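Local coordinates for protein acetyltransferase (Sinorhizobium meliloti, PDB 4JXR) that probably transfers the acetyl group of acetyl-CoA to an acceptor substrate, as a GNAT-superfamily enzyme of the phosphinothricin acetyltransferase type, at residues A[19-24]-A[31-36]; A[44-49]-A[54-59]; A[118-123]-A[138-143]. All coordinates share one frame; numbering follows the deposited sequence. Where two conformers were deposited one is given.

Contacts 1, 2 and 3 follow one another along the chain without interleaving. Contact 1 joins helix 14-27 to the loop behind it, and contact 2 joins the next helix, 39-51, to strand 56-60 of the mixed sheet. These two have centres about 16 Å apart and touch directly: Arg45 NH2 of contact 2 forms a 2.7 Å salt bridge with Glu33 OE2 of contact 1. They pack the first two helices and their loop at one end of the sheet. Contact 3 lies across the chain's centre, its own centre about 23 Å from that of contact 1 and about 20 Å from that of contact 2; there the chain leaving helix 129-137 packs on strand 119-125 before entering strand 141-152.

Contact 1: residues A[19-24]-A[31-36]; sequences EIYRES and TYEETP
Tyr21 reaches from helix 14-27 into the loop behind it, and its hydroxyl is the polar centre of the contact. With CG anti to the backbone N (chi1 -169°), the ring is carried out so that its hydroxyl reaches the loop 31-36. Tyr21 OH accepts a hydrogen bond from Thr31 OG1 at 2.7 Å and donates one to Glu33 OE1, also at 2.7 Å. The carboxylate oxygen lies at the ring edge, close to its plane, and uses its anti lone pair; the ring and carboxylate planes are 76° apart. Thr31 OG1 in turn accepts from Glu33 N at 3.1 Å, so the phenol, the threonine and the glutamate hold one another in place. Arg22 follows with an extended chain that passes obliquely across Pro36: the proline CG sits over one face of the guanidinium, 3.8 Å above its plane and offset toward the rim, and Arg22 NH1 comes within 3.6 Å of Pro36 CB. At Ser24, OG packs 3.6 Å from Thr31 CG2, while a water bonded to Ser24 O and OG takes the Thr31 N-H, tying the helix to the start of the loop. Tyr90 meets the Tyr21 ring edge-to-face. The bond from Glu33 N back to Thr31 OG1 is the signature of an ST turn, here built into the loop that joins the first two helices of the GNAT fold.

Contact 2: residues A[44-49]-A[54-59]; sequences LRFSTI and YPYVVA
Phe46 and Tyr56 form a T-shaped pair: the edge of the phenylalanine ring is directed at the face of the tyrosine. The centroids are 5.2 Å apart and the planes stand at 72°. Phe46 CD1 does the touching, 3.7 Å above the Tyr56 ring and offset toward its rim, so that it lies nearest to CD2 and CE2. Both side chains have CG anti to the backbone N, Phe46 at a chi1 of 164° and Tyr56 at -162°, and in the tyrosine this carries the ring from the start of the strand up to the helix. The helix backbone is close as well, with Phe46 CA 3.9 Å from Tyr56 CE2.

One turn on, Ile49 meets both tyrosines. Its CD1 touches Tyr56 alone of the two, lying obliquely against the ring, 4.0 Å from CE2, whereas CG2 lies between Tyr54 CB, at 3.8 Å, and Tyr56 CD2. The isoleucine side chain crosses each tyrosine at about a right angle. Tyr54 presents its ring edge to the Ile49 carbonyl, with CD2 3.5 Å from O. The same oxygen receives a weak backbone hydrogen bond from Tyr54 N, at 3.4 Å. The hydroxyl of Tyr54 turns to a different partner, Tyr184 OH.

Here helix 39-51 lies against the sheet at the start of strand 56-60. Ile49 also touches Tyr71 and Ser73 of the adjoining strand 66-74, Tyr71 meets the Tyr56 ring, and helix 14-27 adds Leu14 against Phe46 and Ile17 against Tyr56.

Contact 3: residues A[118-123]-A[138-143]; sequences RQMIAV and LGFELQ
Phe140 has CG anti to its carbonyl carbon (chi1 -71°), which sets the ring against strand 119-125, while Met120, a selenomethionine, starts with CG anti to the backbone N and stays extended through chi2 before bending at chi3 (-77°). The two side chains meet at the far end of the ring. Met120 SE lies 3.7 Å from Phe140 CZ, at the ring edge and 80° off the normal, 5.0 Å from the centroid; this is a Met-aromatic contact made at the edge. Met120 CG packs at 3.8 Å against the same CZ atom. Farther round the ring, Phe140 CE2 touches the strand itself, 3.7 Å from Met120 O and 4.2 Å from Ala122 CB. The ring edge also nears the carbonyl carbon of Ile121, with Ala122 N met obliquely. Gly139, with positive phi, is the C-prime residue of the Schellman motif that ends helix 129-137, and the chain turns there just before Phe140 enters the interior. His135 of that helix meets the Phe140 ring edge-to-face, and Val109 and Cys112 of helix 100-115 pack on Met120. No hydrogen bond joins 118-123 to 138-143. Their association thus rests on apolar packing, and the edge-on chalcogen contact, made here by the selenium of the labelled residue in place of a methionine sulfur, probably adds a weak attraction to the ring's C-H edge.

Contact 1: residues A[19-24]-A[31-36]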
# COMPACT_ATOMS: atom_id res chain seq x y z
N GLU A 19 16.24 4.40 17.61
CA GLU A 19 17.23 3.31 17.78
C GLU A 19 16.70 1.81 17.56
O GLU A 19 17.28 0.91 16.90
CB GLU A 19 17.95 3.37 19.12
CG GLU A 19 19.03 2.26 19.23
CD GLU A 19 19.94 2.15 17.98
OE1 GLU A 19 20.13 1.03 17.39
OE2 GLU A 19 20.49 3.21 17.61
N ILE A 20 15.46 1.65 18.07
CA ILE A 20 14.77 0.40 17.87
C ILE A 20 14.53 0.17 16.39
O ILE A 20 14.78 -0.91 15.86
CB ILE A 20 13.47 0.33 18.68
CG1 ILE A 20 13.78 0.30 20.17
CG2 ILE A 20 12.62 -0.85 18.30
CD1 ILE A 20 12.59 0.61 21.06
N TYR A 21 14.01 1.19 15.72
CA TYR A 21 13.74 1.05 14.30
C TYR A 21 15.04 0.85 13.51
O TYR A 21 15.07 0.05 12.59
CB TYR A 21 12.96 2.25 13.77
CG TYR A 21 12.42 2.05 12.37
CD1 TYR A 21 11.54 1.03 12.08
CD2 TYR A 21 12.81 2.89 11.33
CE1 TYR A 21 11.06 0.83 10.80
CE2 TYR A 21 12.33 2.71 10.04
CZ TYR A 21 11.45 1.68 9.78
OH TYR A 21 10.96 1.47 8.52
N ARG A 22 16.10 1.58 13.88
CA ARG A 22 17.38 1.41 13.20
C ARG A 22 17.82 -0.07 13.21
O ARG A 22 18.26 -0.61 12.18
CB ARG A 22 18.43 2.28 13.86
CG ARG A 22 19.85 2.06 13.34
CD ARG A 22 20.88 3.02 13.98
NE ARG A 22 22.15 2.96 13.24
CZ ARG A 22 22.48 3.75 12.23
NH1 ARG A 22 21.68 4.75 11.85
NH2 ARG A 22 23.64 3.56 11.62
N GLU A 23 17.72 -0.71 14.37
CA GLU A 23 18.17 -2.09 14.50
C GLU A 23 17.32 -2.95 13.57
O GLU A 23 17.82 -3.91 12.93
CB GLU A 23 18.07 -2.53 15.96
CG GLU A 23 18.67 -3.90 16.27
CD GLU A 23 17.89 -5.11 15.81
OE1 GLU A 23 16.61 -5.15 15.74
OE2 GLU A 23 18.63 -6.14 15.63
N SER A 24 16.01 -2.69 13.50
CA SER A 24 15.12 -3.45 12.61
C SER A 24 15.47 -3.21 11.15
O SER A 24 15.51 -4.16 10.33
CB SER A 24 13.67 -3.05 12.86
OG SER A 24 12.76 -3.82 12.07
N THR A 31 10.73 -4.49 8.15
CA THR A 31 10.63 -3.27 7.40
C THR A 31 11.46 -3.41 6.12
O THR A 31 12.57 -3.95 6.13
CB THR A 31 11.08 -2.03 8.20
OG1 THR A 31 11.13 -0.92 7.30
CG2 THR A 31 12.44 -2.24 8.84
N TYR A 32 10.90 -2.91 5.03
CA TYR A 32 11.55 -2.94 3.74
C TYR A 32 12.34 -1.65 3.49
O TYR A 32 12.94 -1.48 2.43
CB TYR A 32 10.52 -3.15 2.64
CG TYR A 32 10.01 -4.58 2.56
CD1 TYR A 32 10.40 -5.54 3.49
CD2 TYR A 32 9.16 -4.97 1.55
CE1 TYR A 32 9.93 -6.84 3.42
CE2 TYR A 32 8.67 -6.26 1.47
CZ TYR A 32 9.06 -7.19 2.41
OH TYR A 32 8.59 -8.48 2.35
N GLU A 33 12.32 -0.76 4.47
CA GLU A 33 13.37 0.36 4.42
C GLU A 33 14.91 -0.15 4.62
O GLU A 33 15.05 -1.17 5.26
CB GLU A 33 13.03 1.34 5.55
CG GLU A 33 13.50 2.76 5.40
CD GLU A 33 12.53 3.77 5.99
OE1 GLU A 33 11.74 3.45 6.90
OE2 GLU A 33 12.59 4.91 5.53
N GLU A 34 15.83 0.43 3.86
CA GLU A 34 17.21 -0.02 3.82
C GLU A 34 18.11 0.88 4.67
O GLU A 34 19.01 0.40 5.33
CB GLU A 34 17.70 -0.04 2.37
CG GLU A 34 19.21 0.01 2.18
CD GLU A 34 19.66 0.04 0.73
OE1 GLU A 34 19.46 1.05 0.04
OE2 GLU A 34 20.25 -0.97 0.28
N THR A 35 17.85 2.18 4.61
CA THR A 35 18.68 3.17 5.31
C THR A 35 17.94 3.61 6.55
O THR A 35 16.82 4.11 6.44
CB THR A 35 19.00 4.36 4.39
OG1 THR A 35 19.69 3.86 3.22
CG2 THR A 35 19.87 5.37 5.11
N PRO A 36 18.53 3.48 7.74
CA PRO A 36 17.79 3.94 8.91
C PRO A 36 17.45 5.40 8.85
O PRO A 36 18.34 6.25 8.61
CB PRO A 36 18.77 3.70 10.06
CG PRO A 36 19.62 2.53 9.55
CD PRO A 36 19.78 2.81 8.11
O HOH W 1 13.06 -5.40 10.09

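Contact 2: residues A[44-49]-A[54-59]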
# COMPACT_ATOMS: atom_id res chain seq x y z
N LEU A 44 9.11 13.47 12.43
CA LEU A 44 8.13 13.94 11.47
C LEU A 44 7.06 12.86 11.24
O LEU A 44 5.87 13.15 11.22
CB LEU A 44 8.77 14.34 10.17
CG LEU A 44 7.83 14.73 9.04
CD1 LEU A 44 6.93 15.86 9.47
CD2 LEU A 44 8.59 15.14 7.81
N ARG A 45 7.49 11.61 11.10
CA ARG A 45 6.53 10.52 10.94
C ARG A 45 5.59 10.43 12.14
O ARG A 45 4.39 10.27 11.98
CB ARG A 45 7.25 9.20 10.70
CG ARG A 45 8.05 9.18 9.40
CD ARG A 45 8.81 7.88 9.21
NE ARG A 45 9.70 7.93 8.07
CZ ARG A 45 10.40 6.88 7.61
NH1 ARG A 45 10.29 5.70 8.20
NH2 ARG A 45 11.20 7.03 6.57
N PHE A 46 6.15 10.52 13.35
CA PHE A 46 5.36 10.50 14.56
C PHE A 46 4.36 11.64 14.58
O PHE A 46 3.20 11.45 14.94
CB PHE A 46 6.31 10.61 15.77
CG PHE A 46 5.66 10.98 17.06
CD1 PHE A 46 5.08 10.06 17.91
CD2 PHE A 46 5.67 12.32 17.45
CE1 PHE A 46 4.50 10.45 19.10
CE2 PHE A 46 5.08 12.71 18.63
CZ PHE A 46 4.53 11.77 19.47
N SER A 47 4.79 12.84 14.21
CA SER A 47 3.94 14.03 14.17
C SER A 47 2.76 13.79 13.23
O SER A 47 1.61 14.15 13.51
CB SER A 47 4.81 15.26 13.75
OG SER A 47 4.03 16.42 13.59
N THR A 48 3.04 13.20 12.08
CA THR A 48 2.02 12.98 11.09
C THR A 48 0.99 11.93 11.54
O THR A 48 -0.22 12.11 11.41
CB THR A 48 2.67 12.58 9.75
OG1 THR A 48 3.58 13.61 9.35
CG2 THR A 48 1.65 12.34 8.67
N ILE A 49 1.49 10.81 12.04
CA ILE A 49 0.63 9.72 12.48
C ILE A 49 -0.28 10.22 13.59
O ILE A 49 -1.51 10.04 13.55
CB ILE A 49 1.48 8.53 12.92
CG1 ILE A 49 2.19 7.91 11.75
CG2 ILE A 49 0.65 7.50 13.67
CD1 ILE A 49 3.41 7.06 12.11
N TYR A 54 -4.28 8.80 15.07
CA TYR A 54 -3.97 7.40 15.28
C TYR A 54 -3.18 7.19 16.56
O TYR A 54 -2.38 8.05 16.94
CB TYR A 54 -3.12 6.90 14.10
CG TYR A 54 -3.79 6.90 12.77
CD1 TYR A 54 -4.93 6.14 12.50
CD2 TYR A 54 -3.27 7.60 11.70
CE1 TYR A 54 -5.50 6.09 11.25
CE2 TYR A 54 -3.83 7.55 10.43
CZ TYR A 54 -4.95 6.78 10.20
OH TYR A 54 -5.47 6.74 8.95
N PRO A 55 -3.30 6.04 17.19
CA PRO A 55 -2.57 5.73 18.42
C PRO A 55 -1.12 5.36 18.11
O PRO A 55 -0.83 4.63 17.16
CB PRO A 55 -3.33 4.55 19.01
CG PRO A 55 -3.91 3.85 17.77
CD PRO A 55 -4.27 4.99 16.87
N TYR A 56 -0.24 5.80 18.99
CA TYR A 56 1.21 5.55 18.88
C TYR A 56 1.68 5.31 20.30
O TYR A 56 1.56 6.21 21.16
CB TYR A 56 1.88 6.75 18.21
CG TYR A 56 3.27 6.52 17.64
CD1 TYR A 56 4.27 5.86 18.35
CD2 TYR A 56 3.61 6.99 16.39
CE1 TYR A 56 5.55 5.70 17.82
CE2 TYR A 56 4.87 6.85 15.86
CZ TYR A 56 5.85 6.22 16.61
OH TYR A 56 7.16 6.07 16.14
N VAL A 57 2.14 4.10 20.60
CA VAL A 57 2.39 3.65 21.95
C VAL A 57 3.78 3.04 22.11
O VAL A 57 4.41 2.62 21.13
CB VAL A 57 1.28 2.66 22.40
CG1 VAL A 57 -0.14 3.27 22.26
CG2 VAL A 57 1.33 1.38 21.64
N VAL A 58 4.24 3.05 23.33
CA VAL A 58 5.50 2.42 23.69
C VAL A 58 5.28 1.39 24.79
O VAL A 58 4.35 1.48 25.59
CB VAL A 58 6.56 3.44 24.14
CG1 VAL A 58 6.98 4.34 22.98
CG2 VAL A 58 6.08 4.29 25.32
N ALA A 59 6.19 0.43 24.80
CA ALA A 59 6.34 -0.55 25.89
C ALA A 59 7.61 -0.20 26.67
O ALA A 59 8.63 0.15 26.07
CB ALA A 59 6.46 -1.97 25.36

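Contact 3: residues A[118-123]-A[138-143]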
# COMPACT_ATOMS: atom_id res chain seq x y z
N ARG A 118 -12.88 0.10 11.42
CA ARG A 118 -13.68 -1.12 11.16
C ARG A 118 -12.87 -2.33 10.67
O ARG A 118 -13.38 -3.41 10.72
CB ARG A 118 -14.81 -0.81 10.18
CG ARG A 118 -15.83 0.21 10.71
CD ARG A 118 -16.53 -0.27 11.98
NE ARG A 118 -17.70 0.58 12.28
CZ ARG A 118 -18.87 0.43 11.68
NH1 ARG A 118 -19.10 -0.52 10.80
NH2 ARG A 118 -19.84 1.29 11.98
N GLN A 119 -11.62 -2.12 10.19
CA GLN A 119 -10.79 -3.23 9.75
C GLN A 119 -9.35 -2.87 10.06
O GLN A 119 -8.98 -1.70 9.97
CB GLN A 119 -10.91 -3.48 8.24
CG GLN A 119 -12.33 -3.78 7.75
CD GLN A 119 -12.86 -5.13 8.16
OE1 GLN A 119 -12.14 -6.09 8.41
NE2 GLN A 119 -14.23 -5.23 8.20
N MSE A 120 -8.56 -3.89 10.38
CA MSE A 120 -7.12 -3.72 10.57
C MSE A 120 -6.39 -4.72 9.67
O MSE A 120 -6.73 -5.91 9.64
CB MSE A 120 -6.73 -3.92 12.02
CG MSE A 120 -5.25 -3.57 12.31
SE MSE A 120 -4.81 -3.56 14.18
CE MSE A 120 -5.55 -1.90 14.65
N ILE A 121 -5.40 -4.23 8.94
CA ILE A 121 -4.53 -5.04 8.10
C ILE A 121 -3.12 -5.01 8.65
O ILE A 121 -2.65 -4.00 9.15
CB ILE A 121 -4.62 -4.52 6.61
CG1 ILE A 121 -3.92 -5.39 5.57
CG2 ILE A 121 -4.11 -3.11 6.46
CD1 ILE A 121 -4.34 -5.05 4.14
N ALA A 122 -2.45 -6.15 8.55
CA ALA A 122 -1.03 -6.27 8.80
C ALA A 122 -0.36 -6.69 7.48
O ALA A 122 -0.80 -7.60 6.81
CB ALA A 122 -0.73 -7.30 9.86
N VAL A 123 0.70 -5.97 7.15
CA VAL A 123 1.52 -6.25 5.96
C VAL A 123 2.86 -6.69 6.49
O VAL A 123 3.61 -5.87 7.03
CB VAL A 123 1.63 -5.01 5.06
CG1 VAL A 123 2.51 -5.36 3.86
CG2 VAL A 123 0.27 -4.51 4.64
N LEU A 138 -4.13 -12.78 17.87
CA LEU A 138 -4.98 -11.63 18.09
C LEU A 138 -6.16 -11.63 17.13
O LEU A 138 -6.86 -10.63 17.04
CB LEU A 138 -4.18 -10.31 17.99
CG LEU A 138 -3.64 -9.68 19.27
CD1 LEU A 138 -4.79 -9.19 20.12
CD2 LEU A 138 -2.85 -10.71 20.03
N GLY A 139 -6.45 -12.74 16.46
CA GLY A 139 -7.62 -12.84 15.64
C GLY A 139 -7.46 -12.43 14.21
O GLY A 139 -8.45 -12.43 13.46
N PHE A 140 -6.27 -12.10 13.76
CA PHE A 140 -6.04 -11.86 12.35
C PHE A 140 -6.07 -13.17 11.58
O PHE A 140 -5.65 -14.20 12.11
CB PHE A 140 -4.71 -11.17 12.10
CG PHE A 140 -4.60 -9.73 12.53
CD1 PHE A 140 -4.54 -9.38 13.87
CD2 PHE A 140 -4.49 -8.73 11.59
CE1 PHE A 140 -4.43 -8.06 14.23
CE2 PHE A 140 -4.32 -7.40 11.97
CZ PHE A 140 -4.30 -7.07 13.28
N GLU A 141 -6.53 -13.12 10.36
CA GLU A 141 -6.47 -14.25 9.45
C GLU A 141 -5.64 -13.90 8.24
O GLU A 141 -5.68 -12.78 7.74
CB GLU A 141 -7.89 -14.61 8.99
CG GLU A 141 -8.74 -15.06 10.18
CD GLU A 141 -10.12 -15.58 9.86
OE1 GLU A 141 -10.55 -15.62 8.69
OE2 GLU A 141 -10.77 -15.93 10.86
N LEU A 142 -4.87 -14.87 7.77
CA LEU A 142 -4.07 -14.72 6.58
C LEU A 142 -4.95 -14.55 5.36
O LEU A 142 -5.84 -15.36 5.12
CB LEU A 142 -3.13 -15.94 6.46
CG LEU A 142 -2.11 -15.90 5.33
CD1 LEU A 142 -1.11 -14.79 5.48
CD2 LEU A 142 -1.40 -17.24 5.26
N GLN A 143 -4.75 -13.49 4.61
CA GLN A 143 -5.48 -13.20 3.43
C GLN A 143 -4.73 -13.49 2.17
O GLN A 143 -5.37 -13.73 1.12
CB GLN A 143 -5.93 -11.76 3.41
CG GLN A 143 -6.77 -11.34 4.58
CD GLN A 143 -7.99 -12.18 4.71
OE1 GLN A 143 -8.72 -12.39 3.72
NE2 GLN A 143 -8.29 -12.63 5.91